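Local coordinates for DUF6836 domain-containing protein (PDB 4PW1) that is of unknown function and folds as a nine-stranded antiparallel beta sheet surrounded by alpha-helices, at residues Met176-Cys181 with Tyr202-Leu207; Gln182-Gln187 with Asp195-Asn200. All blocks are in the same frame, centred on the assembly; numbering follows the deposited sequence.

Contact 1: Met176-Cys181 with Tyr202-Leu207; sequences MFFMRC and YTIWEL
Phe178 CG lies anti to its carbonyl carbon (chi1 -65°), which sends the ring from helix 173-190 across to Ile204 and Trp205. Ile204 meets it with its short branch. Its CG1 takes the position anti to the carbonyl carbon, and CG2 is left anti to the backbone N, on the side of Phe178. Ile204 CG2 packs at the edge of the ring, 3.6 Å from Phe178 CE1. The two side chains run alongside each other, pointing opposite ways. The same methyl touches the edge of a second ring, with Ile204 CG2 4.3 Å from Phe177 CE2. One methyl therefore serves two neighbouring phenylalanines.

The helices run antiparallel at this level, with their segment axes 11.3 Å apart at 169°. They belong to the helical layer over the nine-stranded antiparallel sheet. Phe177 and Ile204 face that sheet, where Phe177 packs on Leu236 and Ile204 on Met234 and Leu250. The wide spacing is bridged mainly by side chains, and no hydrogen bond joins the two segments.

Trp205 forms an edge-to-face pair with Phe178. The edge of its five-membered ring points at the phenyl face, with centroids 5.7 Å apart and planes at 64°. Trp205 CD1 is the nearest indole atom, 4.3 Å from Phe178 CE2 and over the outer part of the ring. Phe178 CZ also comes within 4.2 Å of Trp205 CA. Phe139, from helix 122-141, meets both rings and makes the pair an aromatic cluster. Trp205 NE1 hydrogen-bonds to Pro143 O, which helps to fix the turn of the indole.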
HETATM    1  N   MSE B 176      26.183  -5.654   3.467  1.00 23.11           N
HETATM    2  CA  MSE B 176      26.543  -4.621   2.509  1.00 22.46           C
HETATM    3  C   MSE B 176      25.766  -3.363   2.782  1.00 25.75           C
HETATM    4  O   MSE B 176      26.318  -2.230   2.733  1.00 23.86           O
HETATM    5  CB  MSE B 176      26.251  -5.016   1.066  1.00 23.97           C
HETATM    6  CG  MSE B 176      27.205  -6.116   0.633  1.00 36.52           C
HETATM    7 SE   MSE B 176      26.887  -6.551  -1.280  0.75 43.94          SE
HETATM    8  CE  MSE B 176      24.937  -6.933  -1.503  1.00 40.28           C
ATOM      9  N   PHE B 177      24.478  -3.530   3.054  1.00 22.75           N
ATOM     10  CA  PHE B 177      23.632  -2.362   3.299  1.00 23.92           C
ATOM     11  C   PHE B 177      24.039  -1.657   4.604  1.00 21.13           C
ATOM     12  O   PHE B 177      24.184  -0.453   4.637  1.00 21.39           O
ATOM     13  CB  PHE B 177      22.173  -2.758   3.352  1.00 24.96           C
ATOM     14  CG  PHE B 177      21.253  -1.608   3.676  1.00 28.16           C
ATOM     15  CD1 PHE B 177      21.016  -0.609   2.747  1.00 32.83           C
ATOM     16  CD2 PHE B 177      20.677  -1.513   4.926  1.00 33.14           C
ATOM     17  CE1 PHE B 177      20.196   0.463   3.064  1.00 31.15           C
ATOM     18  CE2 PHE B 177      19.847  -0.466   5.252  1.00 34.71           C
ATOM     19  CZ  PHE B 177      19.606   0.521   4.308  1.00 34.94           C
ATOM     20  N   PHE B 178      24.252  -2.399   5.678  1.00 23.01           N
ATOM     21  CA  PHE B 178      24.684  -1.756   6.941  1.00 23.67           C
ATOM     22  C   PHE B 178      26.024  -1.054   6.823  1.00 22.88           C
ATOM     23  O   PHE B 178      26.225   0.032   7.395  1.00 22.07           O
ATOM     24  CB  PHE B 178      24.704  -2.768   8.092  1.00 27.16           C
ATOM     25  CG  PHE B 178      23.347  -3.300   8.434  1.00 28.10           C
ATOM     26  CD1 PHE B 178      22.253  -2.490   8.388  1.00 36.71           C
ATOM     27  CD2 PHE B 178      23.167  -4.620   8.764  1.00 29.96           C
ATOM     28  CE1 PHE B 178      20.986  -2.985   8.662  1.00 37.84           C
ATOM     29  CE2 PHE B 178      21.907  -5.103   9.077  1.00 27.32           C
ATOM     30  CZ  PHE B 178      20.831  -4.285   9.035  1.00 29.30           C
HETATM   31  N   MSE B 179      26.934  -1.649   6.075  1.00 22.03           N
HETATM   32  CA  MSE B 179      28.276  -1.054   5.894  1.00 27.61           C
HETATM   33  C   MSE B 179      28.140   0.240   5.126  1.00 25.46           C
HETATM   34  O   MSE B 179      28.785   1.224   5.457  1.00 22.57           O
HETATM   35  CB  MSE B 179      29.199  -1.962   5.087  1.00 28.21           C
HETATM   36  CG  MSE B 179      29.806  -3.076   5.940  1.00 49.28           C
HETATM   37 SE   MSE B 179      30.634  -4.476   4.793  0.75 59.98          SE
HETATM   38  CE  MSE B 179      31.402  -3.201   3.471  1.00 47.68           C
ATOM     39  N   ARG B 180      27.291   0.262   4.095  1.00 21.90           N
ATOM     40  CA  ARG B 180      27.051   1.528   3.372  1.00 22.81           C
ATOM     41  C   ARG B 180      26.445   2.602   4.274  1.00 19.75           C
ATOM     42  O   ARG B 180      26.890   3.776   4.268  1.00 21.57           O
ATOM     43  CB  ARG B 180      26.190   1.325   2.127  1.00 23.84           C
ATOM     44  CG  ARG B 180      26.919   0.590   1.018  1.00 30.66           C
ATOM     45  CD  ARG B 180      25.947   0.263  -0.101  1.00 38.49           C
ATOM     46  NE  ARG B 180      26.588  -0.390  -1.238  1.00 42.02           N
ATOM     47  CZ  ARG B 180      27.257   0.229  -2.204  1.00 50.32           C
ATOM     48  NH1 ARG B 180      27.424   1.546  -2.208  1.00 47.47           N
ATOM     49  NH2 ARG B 180      27.793  -0.493  -3.175  1.00 61.52           N
ATOM     50  N   CYS B 181      25.458   2.219   5.082  1.00 20.53           N
ATOM     51  CA  CYS B 181      24.858   3.170   6.043  1.00 20.54           C
ATOM     52  C   CYS B 181      25.888   3.780   7.013  1.00 21.88           C
ATOM     53  O   CYS B 181      25.917   5.002   7.218  1.00 23.69           O
ATOM     54  CB  CYS B 181      23.710   2.520   6.824  1.00 21.36           C
ATOM     55  SG  CYS B 181      22.221   2.161   5.815  1.00 23.01           S
ATOM     56  N   TYR B 202      21.484   2.284  14.841  1.00 21.66           N
ATOM     57  CA  TYR B 202      21.173   1.255  15.824  1.00 21.98           C
ATOM     58  C   TYR B 202      19.739   0.710  15.575  1.00 23.24           C
ATOM     59  O   TYR B 202      19.507  -0.490  15.585  1.00 21.28           O
ATOM     60  CB  TYR B 202      21.325   1.765  17.267  1.00 23.97           C
ATOM     61  CG  TYR B 202      20.934   0.692  18.234  1.00 25.03           C
ATOM     62  CD1 TYR B 202      21.839  -0.283  18.613  1.00 27.64           C
ATOM     63  CD2 TYR B 202      19.626   0.592  18.691  1.00 24.68           C
ATOM     64  CE1 TYR B 202      21.457  -1.334  19.432  1.00 30.72           C
ATOM     65  CE2 TYR B 202      19.222  -0.463  19.499  1.00 26.21           C
ATOM     66  CZ  TYR B 202      20.142  -1.417  19.859  1.00 28.87           C
ATOM     67  OH  TYR B 202      19.787  -2.447  20.680  1.00 31.93           O
ATOM     68  N   THR B 203      18.772   1.595  15.376  1.00 21.83           N
ATOM     69  CA  THR B 203      17.390   1.143  15.224  1.00 20.95           C
ATOM     70  C   THR B 203      17.245   0.221  14.006  1.00 20.01           C
ATOM     71  O   THR B 203      16.583  -0.801  14.064  1.00 22.53           O
ATOM     72  CB  THR B 203      16.442   2.334  15.061  1.00 20.98           C
ATOM     73  OG1 THR B 203      16.500   3.113  16.237  1.00 21.63           O
ATOM     74  CG2 THR B 203      14.982   1.892  14.845  1.00 20.28           C
ATOM     75  N   ILE B 204      17.899   0.573  12.919  1.00 19.56           N
ATOM     76  CA  ILE B 204      17.814  -0.232  11.715  1.00 23.34           C
ATOM     77  C   ILE B 204      18.391  -1.627  11.969  1.00 21.75           C
ATOM     78  O   ILE B 204      17.775  -2.657  11.639  1.00 20.99           O
ATOM     79  CB  ILE B 204      18.541   0.491  10.540  1.00 25.54           C
ATOM     80  CG1 ILE B 204      17.780   1.771  10.163  1.00 27.41           C
ATOM     81  CG2 ILE B 204      18.635  -0.402   9.341  1.00 27.91           C
ATOM     82  CD1 ILE B 204      18.603   2.722   9.308  1.00 30.40           C
ATOM     83  N   TRP B 205      19.572  -1.659  12.582  1.00 19.79           N
ATOM     84  CA  TRP B 205      20.208  -2.909  12.901  1.00 20.00           C
ATOM     85  C   TRP B 205      19.366  -3.753  13.835  1.00 21.80           C
ATOM     86  O   TRP B 205      19.174  -4.965  13.603  1.00 20.65           O
ATOM     87  CB  TRP B 205      21.569  -2.575  13.507  1.00 22.36           C
ATOM     88  CG  TRP B 205      22.413  -3.673  13.924  1.00 20.79           C
ATOM     89  CD1 TRP B 205      23.270  -4.402  13.140  1.00 21.81           C
ATOM     90  CD2 TRP B 205      22.520  -4.195  15.237  1.00 22.53           C
ATOM     91  NE1 TRP B 205      23.941  -5.326  13.916  1.00 21.23           N
ATOM     92  CE2 TRP B 205      23.489  -5.223  15.204  1.00 23.99           C
ATOM     93  CE3 TRP B 205      21.940  -3.862  16.468  1.00 23.37           C
ATOM     94  CZ2 TRP B 205      23.884  -5.900  16.361  1.00 24.93           C
ATOM     95  CZ3 TRP B 205      22.290  -4.590  17.602  1.00 24.53           C
ATOM     96  CH2 TRP B 205      23.253  -5.586  17.539  1.00 24.02           C
ATOM     97  N   GLU B 206      18.869  -3.127  14.902  1.00 22.69           N
ATOM     98  CA  GLU B 206      18.099  -3.836  15.901  1.00 24.56           C
ATOM     99  C   GLU B 206      16.779  -4.418  15.325  1.00 23.63           C
ATOM    100  O   GLU B 206      16.364  -5.516  15.695  1.00 23.71           O
ATOM    101  CB  GLU B 206      17.771  -2.945  17.095  1.00 29.37           C
ATOM    102  CG  GLU B 206      17.093  -3.679  18.243  1.00 31.11           C
ATOM    103  CD  GLU B 206      16.590  -2.736  19.307  1.00 40.04           C
ATOM    104  OE1 GLU B 206      15.655  -2.007  18.942  1.00 40.88           O
ATOM    105  OE2 GLU B 206      17.123  -2.687  20.473  1.00 42.76           O
ATOM    106  N   LEU B 207      16.120  -3.683  14.448  1.00 21.21           N
ATOM    107  CA  LEU B 207      14.925  -4.226  13.839  1.00 22.77           C
ATOM    108  C   LEU B 207      15.198  -5.481  13.043  1.00 22.19           C
ATOM    109  O   LEU B 207      14.473  -6.496  13.193  1.00 24.11           O
ATOM    110  CB  LEU B 207      14.300  -3.233  12.905  1.00 24.93           C
ATOM    111  CG  LEU B 207      13.509  -2.178  13.640  1.00 29.14           C
ATOM    112  CD1 LEU B 207      13.238  -1.046  12.662  1.00 35.00           C
ATOM    113  CD2 LEU B 207      12.246  -2.772  14.233  1.00 28.86           C
TER

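Contact 2: Gln182-Gln187 with Asp195-Asn200; sequences QMLSDQ and DYIGDN
Ser185 OG donates a short hydrogen bond to Asp195 OD2, at 2.5 Å. Both side chains extend anti to their backbone N, with chi1 of 175° for Ser185 and 170° for Asp195. The hydroxyl comes in on the syn side of Asp195 OD2, but 33° out of the carboxylate plane. Arg189, further along helix 173-190, forms a salt bridge with the same oxygen. This second partner probably favours the charged form of Asp195.

The other carboxylate oxygen turns back to its own backbone. Asp195 OD1 accepts from Ile197 N and from Gly198 N, each at 2.9 Å. Both donors approach from one face of the carboxylate, well above its plane. Together these bonds hold the carboxylate at both oxygens and limit its rotation. Gly198 sits close against the serine, its CA 3.5 Å from Ser185 OG.

Beside this polar group lies an apolar contact. Ile197 points CG1 anti to its backbone N, and CG2 falls between the N and the carbonyl carbon. That methyl faces the helix. Ile197 CG2 lies 3.9 Å from Leu184 CD2 and 3.8 Å from Ser185 CB. The leucine and isoleucine side chains lie roughly perpendicular. Leu184 also packs on Phe49, Asn52 and Ser53 of helix 44-58, so it links helix 173-190 to helix 44-58 and to the turn before helix 198-210.

An aspartate whose side chain accepts from backbone N-H groups two and three residues ahead is typical of N-terminal capping, here where the chain turns into helix 198-210.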
ATOM      1  N   GLN B 182      26.720   2.915   7.583  1.00 24.47           N
ATOM      2  CA  GLN B 182      27.807   3.314   8.482  1.00 25.85           C
ATOM      3  C   GLN B 182      28.810   4.228   7.763  1.00 26.75           C
ATOM      4  O   GLN B 182      29.266   5.231   8.322  1.00 26.50           O
ATOM      5  CB  GLN B 182      28.519   2.048   9.001  1.00 26.67           C
ATOM      6  CG  GLN B 182      29.643   2.326  10.020  1.00 31.70           C
ATOM      7  CD  GLN B 182      29.084   2.946  11.272  1.00 36.62           C
ATOM      8  OE1 GLN B 182      28.221   2.347  11.924  1.00 37.54           O
ATOM      9  NE2 GLN B 182      29.449   4.201  11.539  1.00 36.59           N
HETATM   10  N   MSE B 183      29.168   3.889   6.520  1.00 28.64           N
HETATM   11  CA  MSE B 183      30.109   4.721   5.761  1.00 27.25           C
HETATM   12  C   MSE B 183      29.518   6.086   5.544  1.00 26.83           C
HETATM   13  O   MSE B 183      30.224   7.079   5.606  1.00 26.10           O
HETATM   14  CB  MSE B 183      30.470   4.190   4.370  1.00 27.84           C
HETATM   15  CG  MSE B 183      31.426   3.025   4.454  1.00 38.81           C
HETATM   16 SE   MSE B 183      31.662   2.210   2.671  0.75 52.42          SE
HETATM   17  CE  MSE B 183      31.831   3.936   1.699  1.00 32.93           C
ATOM     18  N   LEU B 184      28.224   6.166   5.225  1.00 24.76           N
ATOM     19  CA  LEU B 184      27.597   7.486   5.042  1.00 24.64           C
ATOM     20  C   LEU B 184      27.683   8.346   6.299  1.00 25.68           C
ATOM     21  O   LEU B 184      28.042   9.539   6.235  1.00 23.83           O
ATOM     22  CB  LEU B 184      26.147   7.334   4.604  1.00 24.64           C
ATOM     23  CG  LEU B 184      25.332   8.622   4.480  1.00 24.30           C
ATOM     24  CD1 LEU B 184      25.959   9.587   3.488  1.00 27.74           C
ATOM     25  CD2 LEU B 184      23.922   8.292   4.088  1.00 22.66           C
ATOM     26  N   SER B 185      27.332   7.757   7.439  1.00 25.81           N
ATOM     27  CA  SER B 185      27.420   8.461   8.700  1.00 24.94           C
ATOM     28  C   SER B 185      28.869   8.936   8.962  1.00 27.75           C
ATOM     29  O   SER B 185      29.094  10.104   9.314  1.00 27.53           O
ATOM     30  CB  SER B 185      26.954   7.544   9.842  1.00 25.49           C
ATOM     31  OG  SER B 185      27.149   8.167  11.104  1.00 25.65           O
ATOM     32  N   ASP B 186      29.836   8.045   8.780  1.00 27.31           N
ATOM     33  CA  ASP B 186      31.253   8.405   9.004  1.00 31.72           C
ATOM     34  C   ASP B 186      31.682   9.523   8.065  1.00 36.41           C
ATOM     35  O   ASP B 186      32.295  10.491   8.481  1.00 34.95           O
ATOM     36  CB  ASP B 186      32.176   7.218   8.763  1.00 34.27           C
ATOM     37  CG  ASP B 186      31.958   6.120   9.733  1.00 35.00           C
ATOM     38  OD1 ASP B 186      31.344   6.377  10.768  1.00 38.43           O
ATOM     39  OD2 ASP B 186      32.400   4.991   9.480  1.00 39.80           O
ATOM     40  N   GLN B 187      31.340   9.394   6.790  1.00 37.95           N
ATOM     41  CA  GLN B 187      31.632  10.437   5.811  1.00 35.58           C
ATOM     42  C   GLN B 187      31.116  11.812   6.285  1.00 39.71           C
ATOM     43  O   GLN B 187      31.897  12.792   6.291  1.00 34.10           O
ATOM     44  CB  GLN B 187      31.037  10.059   4.457  1.00 41.50           C
ATOM     45  CG  GLN B 187      31.154  11.101   3.356  1.00 49.93           C
ATOM     46  CD  GLN B 187      32.584  11.405   2.981  1.00 59.30           C
ATOM     47  OE1 GLN B 187      33.493  10.635   3.278  1.00 58.29           O
ATOM     48  NE2 GLN B 187      32.787  12.544   2.340  1.00 65.27           N
ATOM     49  N   ASP B 195      24.864  14.873  10.104  1.00 32.22           N
ATOM     50  CA  ASP B 195      24.788  13.454   9.867  1.00 30.10           C
ATOM     51  C   ASP B 195      23.336  13.052  10.120  1.00 26.80           C
ATOM     52  O   ASP B 195      22.926  12.853  11.259  1.00 24.25           O
ATOM     53  CB  ASP B 195      25.720  12.664  10.776  1.00 26.68           C
ATOM     54  CG  ASP B 195      25.473  11.166  10.702  1.00 25.55           C
ATOM     55  OD1 ASP B 195      24.699  10.726   9.791  1.00 24.91           O
ATOM     56  OD2 ASP B 195      26.030  10.412  11.545  1.00 25.68           O
ATOM     57  N   TYR B 196      22.551  12.958   9.060  1.00 22.97           N
ATOM     58  CA  TYR B 196      21.119  12.619   9.224  1.00 21.77           C
ATOM     59  C   TYR B 196      20.827  11.121   9.243  1.00 23.10           C
ATOM     60  O   TYR B 196      19.650  10.734   9.317  1.00 24.09           O
ATOM     61  CB  TYR B 196      20.286  13.250   8.093  1.00 23.80           C
ATOM     62  CG  TYR B 196      20.274  14.750   8.188  1.00 24.02           C
ATOM     63  CD1 TYR B 196      19.617  15.413   9.237  1.00 27.38           C
ATOM     64  CD2 TYR B 196      20.978  15.508   7.284  1.00 25.25           C
ATOM     65  CE1 TYR B 196      19.647  16.806   9.333  1.00 25.84           C
ATOM     66  CE2 TYR B 196      21.014  16.883   7.364  1.00 27.85           C
ATOM     67  CZ  TYR B 196      20.366  17.526   8.391  1.00 26.07           C
ATOM     68  OH  TYR B 196      20.447  18.882   8.412  1.00 31.44           O
ATOM     69  N   ILE B 197      21.846  10.260   9.207  1.00 21.22           N
ATOM     70  CA  ILE B 197      21.610   8.814   9.315  1.00 21.26           C
ATOM     71  C   ILE B 197      22.129   8.149  10.617  1.00 23.43           C
ATOM     72  O   ILE B 197      21.598   7.123  11.055  1.00 23.50           O
ATOM     73  CB  ILE B 197      22.125   8.044   8.063  1.00 23.19           C
ATOM     74  CG1 ILE B 197      21.453   6.655   8.058  1.00 26.51           C
ATOM     75  CG2 ILE B 197      23.666   7.956   8.005  1.00 23.73           C
ATOM     76  CD1 ILE B 197      21.498   5.921   6.743  1.00 27.50           C
ATOM     77  N   GLY B 198      23.157   8.736  11.235  1.00 23.89           N
ATOM     78  CA  GLY B 198      23.866   8.108  12.403  1.00 24.29           C
ATOM     79  C   GLY B 198      22.975   7.767  13.562  1.00 22.98           C
ATOM     80  O   GLY B 198      23.072   6.670  14.148  1.00 23.46           O
ATOM     81  N   ASP B 199      22.033   8.661  13.839  1.00 24.65           N
ATOM     82  CA  ASP B 199      21.071   8.435  14.921  1.00 26.03           C
ATOM     83  C   ASP B 199      20.118   7.288  14.646  1.00 24.00           C
ATOM     84  O   ASP B 199      19.489   6.776  15.596  1.00 23.16           O
ATOM     85  CB  ASP B 199      20.256   9.708  15.230  1.00 29.44           C
ATOM     86  CG  ASP B 199      21.067  10.784  15.934  1.00 35.81           C
ATOM     87  OD1 ASP B 199      22.206  10.530  16.258  1.00 32.09           O
ATOM     88  OD2 ASP B 199      20.562  11.904  16.149  1.00 48.70           O
ATOM     89  N   ASN B 200      19.962   6.894  13.369  1.00 22.47           N
ATOM     90  CA  ASN B 200      19.056   5.801  12.998  1.00 21.19           C
ATOM     91  C   ASN B 200      19.690   4.409  12.846  1.00 23.14           C
ATOM     92  O   ASN B 200      18.969   3.402  12.694  1.00 21.23           O
ATOM     93  CB  ASN B 200      18.298   6.193  11.712  1.00 23.11           C
ATOM     94  CG  ASN B 200      17.280   7.281  11.952  1.00 26.37           C
ATOM     95  OD1 ASN B 200      16.864   7.519  13.100  1.00 27.00           O
ATOM     96  ND2 ASN B 200      16.864   7.957  10.859  1.00 29.77           N
TER

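From the N terminus, the chain lays down the first five strands of the sheet, with helix 44-58 after the first of them, then helix 122-141. It next reaches helix 173-190, where residues 176-181 enter contact 1 and 182-187 enter contact 2. Residues 195-200 then close the shorter loop at contact 2, and residues 202-207 the longer one at contact 1. Contact 2 is thus nested inside contact 1, as in a helical hairpin. The contact centres are about 10 Å apart, and the contacts touch where Cys181 O lies 3.8 Å from Ile197 CG2. Together they fasten helix 173-190 to helix 198-210 and its leading turn, just before the final four strands.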